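Local coordinates for protein maleate cis-trans isomerase (Pseudomonas putida, PDB 4FQ5) that probably catalyses the cis-trans isomerisation of maleate to fumarate, working as a homodimer, at residues M99-C103 and L104-M108; P134-S138 and A139-I143; K162-T165 and E166-V169; A251-A255 and L256-T260. The protein carries 1 engineered substitution. All blocks are in the same frame, centred on the assembly; numbering follows the deposited sequence.

Interaction 1: residues M99-C103 and L104-M108; sequences MGYAC and LVAIM. With MAE (maleic acid), chain C.
The maleate pocket takes part of its wall from a strand-to-helix turn in which C103, the N-cap residue, touches V105 and A106 of the first helical turn. SG of C103 is covalently bonded to C3 of the maleate at 1.9 Å, consistent with the predicted role of this cysteine as nucleophile. With its sulfur anti to the backbone N (chi1 -175°), SG of C103 reaches over the start of the helix and rests 3.6 Å from CB of A106. One carboxylate of the ligand lies against the helix N-terminus, a common way of holding an anion: L104 N gives a weak hydrogen bond to O4 of the maleate (3.1 Å), and V105 N another weak but straighter one to O3 (3.4 Å). Behind the turn, the Y101 ring receives CD1 of I107 over one face, a CH-pi contact 3.8 Å from the ring centroid, while the CB of A106 sits at the ring edge, 3.7 Å from OH of Y101. That hydroxyl also makes a weak hydrogen bond with OD1 of D81 in helix 74-81. Strand 98-101 runs between strands 27-35 and 135-137 of a parallel sheet, and helix 104-108 leans on helix 162-174, where V168 meets L104 and V105.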
# COMPACT_ATOMS: atom_id res chain seq x y z
N MET A 99 18.37 -0.16 15.47
CA MET A 99 19.18 0.93 14.95
C MET A 99 20.22 0.38 13.99
O MET A 99 21.01 -0.50 14.35
CB MET A 99 19.85 1.67 16.10
CG MET A 99 20.39 3.04 15.71
SD MET A 99 21.15 3.87 17.11
CE MET A 99 19.80 3.86 18.28
N GLY A 100 20.21 0.89 12.76
CA GLY A 100 21.16 0.47 11.74
C GLY A 100 22.13 1.57 11.37
O GLY A 100 21.73 2.67 11.02
N TYR A 101 23.42 1.26 11.47
CA TYR A 101 24.49 2.13 10.99
C TYR A 101 24.65 1.80 9.52
O TYR A 101 25.09 0.70 9.17
CB TYR A 101 25.77 1.85 11.78
CG TYR A 101 26.98 2.73 11.47
CD1 TYR A 101 27.48 3.59 12.44
CD2 TYR A 101 27.64 2.66 10.24
CE1 TYR A 101 28.61 4.37 12.20
CE2 TYR A 101 28.75 3.45 9.98
CZ TYR A 101 29.24 4.30 10.97
OH TYR A 101 30.35 5.08 10.73
N ALA A 102 24.30 2.75 8.66
CA ALA A 102 24.16 2.50 7.22
C ALA A 102 25.46 2.31 6.40
O ALA A 102 25.49 1.49 5.49
CB ALA A 102 23.29 3.58 6.58
N CYS A 103 26.53 3.02 6.71
CA CYS A 103 27.68 3.00 5.80
C CYS A 103 28.70 1.88 6.04
O CYS A 103 29.49 1.89 6.96
CB CYS A 103 28.36 4.36 5.81
SG CYS A 103 29.70 4.59 4.65
N LEU A 104 28.67 0.93 5.13
CA LEU A 104 29.53 -0.25 5.14
C LEU A 104 31.02 0.09 5.14
O LEU A 104 31.77 -0.43 5.96
CB LEU A 104 29.20 -1.12 3.91
CG LEU A 104 29.89 -2.37 3.34
CD1 LEU A 104 31.41 -2.32 3.25
CD2 LEU A 104 29.42 -3.66 3.99
N VAL A 105 31.43 0.96 4.23
CA VAL A 105 32.85 1.26 4.05
C VAL A 105 33.45 2.06 5.22
O VAL A 105 34.64 1.93 5.52
CB VAL A 105 33.14 1.90 2.67
CG1 VAL A 105 32.72 3.37 2.63
CG2 VAL A 105 34.60 1.73 2.30
N ALA A 106 32.62 2.86 5.88
CA ALA A 106 33.06 3.66 7.02
C ALA A 106 33.48 2.74 8.17
O ALA A 106 34.49 2.99 8.84
CB ALA A 106 31.94 4.58 7.47
N ILE A 107 32.71 1.68 8.38
CA ILE A 107 33.05 0.68 9.38
C ILE A 107 34.32 -0.09 8.98
O ILE A 107 35.27 -0.16 9.76
CB ILE A 107 31.88 -0.28 9.65
CG1 ILE A 107 30.72 0.43 10.36
CG2 ILE A 107 32.34 -1.51 10.41
CD1 ILE A 107 31.09 1.16 11.64
N MET A 108 34.32 -0.65 7.78
CA MET A 108 35.45 -1.46 7.32
C MET A 108 36.76 -0.65 7.22
O MET A 108 37.83 -1.18 7.50
CB MET A 108 35.11 -2.21 6.03
CG MET A 108 33.99 -3.24 6.18
SD MET A 108 33.82 -4.38 4.79
CE MET A 108 32.51 -5.46 5.34
C1 MAE C . 27.19 5.33 1.47
O1 MAE C . 26.44 6.32 1.41
O2 MAE C . 27.21 4.42 0.64
C2 MAE C . 28.14 5.28 2.60
C3 MAE C . 28.79 4.19 2.98
C4 MAE C . 28.65 2.85 2.37
O3 MAE C . 29.61 2.39 1.77
O4 MAE C . 27.61 2.20 2.49

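Interaction 2: residues P134-S138 and A139-I143; sequences PIITS and AGALI
The flat groups here are backbone carbonyls: T137 O takes the N-H of A141 at 2.8 Å, the donor tilted 16° from the carbonyl plane, and S138 O takes that of L142 at 2.9 Å. CB of A141 follows its own amide in and comes to 3.3 Å from T137 O. CB of A141 also lies 3.9 Å from CG2 of I136, so the strand and the first helical turn share a small apolar contact. The junction is an N-cap at the start of helix 138-149, where edge strand 135-137 of a parallel sheet ends in this alpha/beta fold. T137 holds OG1 between its backbone N and carbonyl carbon (chi1 69°), which aims the oxygen at the helix, where G140 N donates to it at 3.0 Å (156° at the hydrogen). With an alanine here, the amide of G140 would probably lose its capping acceptor and the first turn would be less firmly fixed. The other hydroxyl faces elsewhere: S138 OG bonds to A102 O, Y101 O and T248 OG1, tying the turn to strand 98-101 and helix 244-255. Beside the cap, T137 packs on H115 and S118 of helix 114-128.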
# COMPACT_ATOMS: atom_id res chain seq x y z
N PRO A 134 18.93 -3.04 20.03
CA PRO A 134 19.79 -3.84 19.14
C PRO A 134 20.39 -2.96 18.04
O PRO A 134 19.68 -2.15 17.42
CB PRO A 134 18.86 -4.91 18.56
CG PRO A 134 17.47 -4.53 18.99
CD PRO A 134 17.59 -3.63 20.18
N ILE A 135 21.69 -3.11 17.84
CA ILE A 135 22.45 -2.30 16.90
C ILE A 135 22.88 -3.20 15.75
O ILE A 135 23.38 -4.30 15.97
CB ILE A 135 23.71 -1.69 17.56
CG1 ILE A 135 23.35 -0.92 18.85
CG2 ILE A 135 24.50 -0.83 16.57
CD1 ILE A 135 22.64 0.41 18.64
N ILE A 136 22.65 -2.73 14.53
CA ILE A 136 23.11 -3.42 13.33
C ILE A 136 24.01 -2.45 12.58
O ILE A 136 23.71 -1.26 12.50
CB ILE A 136 21.93 -3.89 12.43
CG1 ILE A 136 21.28 -5.17 12.99
CG2 ILE A 136 22.40 -4.27 11.03
CD1 ILE A 136 20.25 -4.95 14.07
N THR A 137 25.14 -2.93 12.09
CA THR A 137 25.90 -2.19 11.09
C THR A 137 25.75 -2.92 9.76
O THR A 137 25.63 -4.14 9.73
CB THR A 137 27.40 -2.05 11.45
OG1 THR A 137 28.04 -3.33 11.35
CG2 THR A 137 27.58 -1.49 12.87
N SER A 138 25.73 -2.15 8.67
CA SER A 138 25.71 -2.69 7.30
C SER A 138 26.84 -3.68 7.07
O SER A 138 26.65 -4.72 6.43
CB SER A 138 25.89 -1.56 6.30
OG SER A 138 24.74 -0.74 6.30
N ALA A 139 28.03 -3.33 7.57
CA ALA A 139 29.22 -4.16 7.41
C ALA A 139 29.02 -5.52 8.06
O ALA A 139 29.24 -6.55 7.42
CB ALA A 139 30.44 -3.46 7.98
N GLY A 140 28.57 -5.51 9.31
CA GLY A 140 28.33 -6.74 10.06
C GLY A 140 27.19 -7.54 9.48
O GLY A 140 27.25 -8.77 9.40
N ALA A 141 26.13 -6.84 9.06
CA ALA A 141 24.96 -7.47 8.46
C ALA A 141 25.35 -8.23 7.20
O ALA A 141 24.91 -9.36 7.00
CB ALA A 141 23.90 -6.42 8.14
N LEU A 142 26.18 -7.61 6.36
CA LEU A 142 26.65 -8.24 5.13
C LEU A 142 27.38 -9.54 5.43
O LEU A 142 27.09 -10.58 4.83
CB LEU A 142 27.53 -7.30 4.29
CG LEU A 142 27.85 -7.82 2.88
CD1 LEU A 142 26.64 -7.65 1.96
CD2 LEU A 142 29.07 -7.13 2.28
N ILE A 143 28.33 -9.49 6.37
CA ILE A 143 29.06 -10.69 6.78
C ILE A 143 28.12 -11.75 7.35
O ILE A 143 28.18 -12.91 6.94
CB ILE A 143 30.22 -10.37 7.76
CG1 ILE A 143 31.42 -9.81 7.00
CG2 ILE A 143 30.68 -11.61 8.51
CD1 ILE A 143 31.62 -8.33 7.17

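Interaction 3: residues K162-T165 and E166-V169; sequences KPLT and ELVV
K162 and E166, one helical turn apart, lie side by side and point the same way, yet differ in shape. The lysine is fully extended, starting with CG anti to the backbone N (chi1 -176°), whereas the glutamate bends sharply at its second torsion (chi2 89°) and folds its carboxylate back beside the lysine chain. OE1 of E166 therefore rests 3.8 Å from CG of K162, against methylene rather than ammonium. The charged ends remain 5.2 Å apart, NZ of K162 to OE1 of E166, so any attraction is probably modest, and OE2 is held instead by the hydroxyl of Y182. On another side of the helix, L164 and L167 meet through their methyl ends, CD1 of L164 to CD2 of L167 at 4.2 Å. CD1 of L167 also reaches back to P163 O, at 3.4 Å.

These residues form the opening turns of helix 162-174, the connecting helix of a beta-alpha-beta unit between strands 153-158 and 178-184. Four successive i to i+4 bonds hold it, from E166 N to K162 O through to V169 N to T165 O, the last nearly straight. Both valines turn CG2 back along the helix, and CG2 of V169 lies 3.5 Å from T165 O. T165 sends its hydroxyl toward the helix start, where OG1 bonds to M161 O and to T158 OG1, while its side chain packs on A184 of strand 178-184. V169 meets V179 on that same strand, and V168 faces M108 of helix 104-108.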
# COMPACT_ATOMS: atom_id res chain seq x y z
N LYS A 162 39.33 2.69 -5.84
CA LYS A 162 40.00 1.39 -5.79
C LYS A 162 40.61 1.01 -4.42
O LYS A 162 40.43 -0.12 -3.98
CB LYS A 162 41.05 1.29 -6.92
CG LYS A 162 41.76 -0.04 -7.06
CD LYS A 162 42.71 0.01 -8.25
CE LYS A 162 43.55 -1.26 -8.36
NZ LYS A 162 44.43 -1.20 -9.56
N PRO A 163 41.32 1.95 -3.75
CA PRO A 163 41.90 1.66 -2.43
C PRO A 163 40.86 1.25 -1.38
O PRO A 163 41.08 0.30 -0.63
CB PRO A 163 42.54 2.99 -2.01
CG PRO A 163 42.82 3.69 -3.30
CD PRO A 163 41.70 3.30 -4.23
N LEU A 164 39.75 1.98 -1.34
CA LEU A 164 38.63 1.69 -0.44
C LEU A 164 38.02 0.32 -0.74
O LEU A 164 37.74 -0.44 0.19
CB LEU A 164 37.58 2.79 -0.55
CG LEU A 164 37.50 3.86 0.54
CD1 LEU A 164 38.77 3.99 1.37
CD2 LEU A 164 37.08 5.21 -0.04
N THR A 165 37.83 0.02 -2.02
CA THR A 165 37.32 -1.29 -2.45
C THR A 165 38.24 -2.42 -1.97
O THR A 165 37.77 -3.47 -1.51
CB THR A 165 37.15 -1.35 -3.99
OG1 THR A 165 36.25 -0.32 -4.41
CG2 THR A 165 36.61 -2.71 -4.43
N GLU A 166 39.54 -2.18 -2.05
CA GLU A 166 40.55 -3.13 -1.59
C GLU A 166 40.39 -3.43 -0.11
O GLU A 166 40.43 -4.58 0.30
CB GLU A 166 41.95 -2.56 -1.82
CG GLU A 166 42.88 -3.51 -2.52
CD GLU A 166 42.80 -3.38 -4.02
OE1 GLU A 166 43.41 -2.43 -4.56
OE2 GLU A 166 42.13 -4.23 -4.66
N LEU A 167 40.21 -2.37 0.69
CA LEU A 167 39.97 -2.51 2.13
C LEU A 167 38.77 -3.39 2.41
O LEU A 167 38.82 -4.26 3.28
CB LEU A 167 39.77 -1.14 2.78
CG LEU A 167 40.94 -0.38 3.42
CD1 LEU A 167 42.18 -0.30 2.53
CD2 LEU A 167 40.49 1.02 3.81
N VAL A 168 37.68 -3.17 1.67
CA VAL A 168 36.43 -3.90 1.85
C VAL A 168 36.63 -5.38 1.55
O VAL A 168 36.28 -6.24 2.37
CB VAL A 168 35.29 -3.31 1.00
CG1 VAL A 168 34.07 -4.22 0.99
CG2 VAL A 168 34.91 -1.92 1.52
N VAL A 169 37.22 -5.67 0.40
CA VAL A 169 37.52 -7.05 -0.00
C VAL A 169 38.43 -7.73 1.03
O VAL A 169 38.17 -8.87 1.42
CB VAL A 169 38.13 -7.09 -1.43
CG1 VAL A 169 38.76 -8.45 -1.72
CG2 VAL A 169 37.05 -6.78 -2.46

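Interaction 4: residues A251-A255 and L256-T260; sequences AMLTA and LDLPT
The backbone of helix 244-255 ends in a Schellman motif: L258 N bonds to L253 O at 3.0 Å, D257 N bonds to T254 O from above the plane of that carbonyl, and D257, with positive phi (57°), turns the chain away. L256 N is shared between M252 O and L253 O, both bonds weak and bent. The side chains follow this reversal. L253 and L258, at the two ends of the six-residue turn, bring their CD1 methyls to 4.2 Å, the apolar contact that usually accompanies this motif, and CG of L253 also lies 3.8 Å from P259 O. L256 folds over the last turn, its CG 3.4 Å from M252 O.

T254 uses its two branches differently. OG1 of T254, set between the backbone N and the carbonyl carbon (chi1 60°), donates back to A251 O at 2.8 Å; A255 N reaches that oxygen from the same face, giving it two donors. CG2 of T254 turns to the returning chain and meets CG2 of T260 at 3.6 Å, where the two side chains cross at a slant. A glycine in place of T254 would probably deprive A251 O of its second donor and open a gap beside the T260 methyl. CG2 of T260 also touches CB of L253 at 3.9 Å, while OG1 of T260 bonds to Y273 O.

Around the helix end, L253 packs on L49 and R52 of helix 41-52, and P259 O accepts from R52. M252 and L256 lie against V30 and V28 of strand 27-35, and A251 and A255 against I136 of strand 135-137.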
# COMPACT_ATOMS: atom_id res chain seq x y z
N ALA A 251 19.13 -8.34 8.85
CA ALA A 251 19.68 -8.32 10.21
C ALA A 251 18.78 -7.60 11.22
O ALA A 251 18.64 -8.06 12.35
CB ALA A 251 21.09 -7.74 10.22
N MET A 252 18.16 -6.50 10.80
CA MET A 252 17.20 -5.80 11.65
C MET A 252 16.00 -6.69 12.01
O MET A 252 15.62 -6.79 13.17
CB MET A 252 16.71 -4.52 10.97
CG MET A 252 17.67 -3.35 11.00
SD MET A 252 17.06 -2.00 9.98
CE MET A 252 18.09 -0.67 10.56
N LEU A 253 15.42 -7.32 10.99
CA LEU A 253 14.31 -8.25 11.19
C LEU A 253 14.69 -9.40 12.14
O LEU A 253 13.95 -9.70 13.08
CB LEU A 253 13.82 -8.81 9.85
CG LEU A 253 12.57 -8.29 9.11
CD1 LEU A 253 11.93 -7.02 9.66
CD2 LEU A 253 12.87 -8.18 7.62
N THR A 254 15.85 -10.01 11.91
CA THR A 254 16.29 -11.12 12.75
C THR A 254 16.54 -10.67 14.20
O THR A 254 16.24 -11.40 15.15
CB THR A 254 17.55 -11.83 12.20
OG1 THR A 254 18.63 -10.89 12.13
CG2 THR A 254 17.30 -12.40 10.83
N ALA A 255 17.06 -9.45 14.36
CA ALA A 255 17.33 -8.91 15.70
C ALA A 255 16.04 -8.67 16.47
O ALA A 255 16.04 -8.64 17.69
CB ALA A 255 18.15 -7.63 15.60
N LEU A 256 14.94 -8.49 15.73
CA LEU A 256 13.63 -8.28 16.33
C LEU A 256 12.81 -9.56 16.41
O LEU A 256 11.62 -9.51 16.70
CB LEU A 256 12.85 -7.22 15.55
CG LEU A 256 13.42 -5.81 15.61
CD1 LEU A 256 12.76 -4.95 14.55
CD2 LEU A 256 13.27 -5.20 17.01
N ASP A 257 13.46 -10.69 16.15
CA ASP A 257 12.81 -12.01 16.18
C ASP A 257 11.61 -12.10 15.22
O ASP A 257 10.60 -12.73 15.53
CB ASP A 257 12.40 -12.36 17.62
CG ASP A 257 12.23 -13.84 17.84
OD1 ASP A 257 12.99 -14.64 17.24
OD2 ASP A 257 11.33 -14.22 18.63
N LEU A 258 11.73 -11.46 14.06
CA LEU A 258 10.65 -11.46 13.07
C LEU A 258 11.04 -12.26 11.83
O LEU A 258 12.20 -12.26 11.43
CB LEU A 258 10.29 -10.02 12.67
CG LEU A 258 9.78 -9.07 13.76
CD1 LEU A 258 9.81 -7.64 13.24
CD2 LEU A 258 8.39 -9.47 14.22
N PRO A 259 10.05 -12.94 11.20
CA PRO A 259 10.25 -13.62 9.92
C PRO A 259 10.87 -12.68 8.88
O PRO A 259 10.58 -11.49 8.88
CB PRO A 259 8.84 -14.01 9.50
CG PRO A 259 8.12 -14.19 10.79
CD PRO A 259 8.69 -13.15 11.72
N THR A 260 11.69 -13.22 7.99
CA THR A 260 12.51 -12.42 7.08
C THR A 260 12.09 -12.58 5.62
O THR A 260 12.91 -12.48 4.71
CB THR A 260 14.00 -12.78 7.23
OG1 THR A 260 14.19 -14.18 6.96
CG2 THR A 260 14.49 -12.47 8.63

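In the fold
Along the chain the four contacts follow in numerical order. Interactions 1 and 2 are consecutive strand-to-helix turns on neighbouring strands of one parallel sheet, their centres about 7 Å apart and tied by backbone bonds between the strands. Interaction 4, about 12 Å from interaction 2 between centres, ends a helix that packs on the strand of that turn. Interaction 3 lies on the helix that connects two strands of the second parallel sheet, and it packs against interaction 1. The centres of interactions 3 and 4 are about 29 Å apart, on opposite sides of the chain's centre. The maleate turn thus lies where the two sheet-based halves meet, consistent with a pocket built from both.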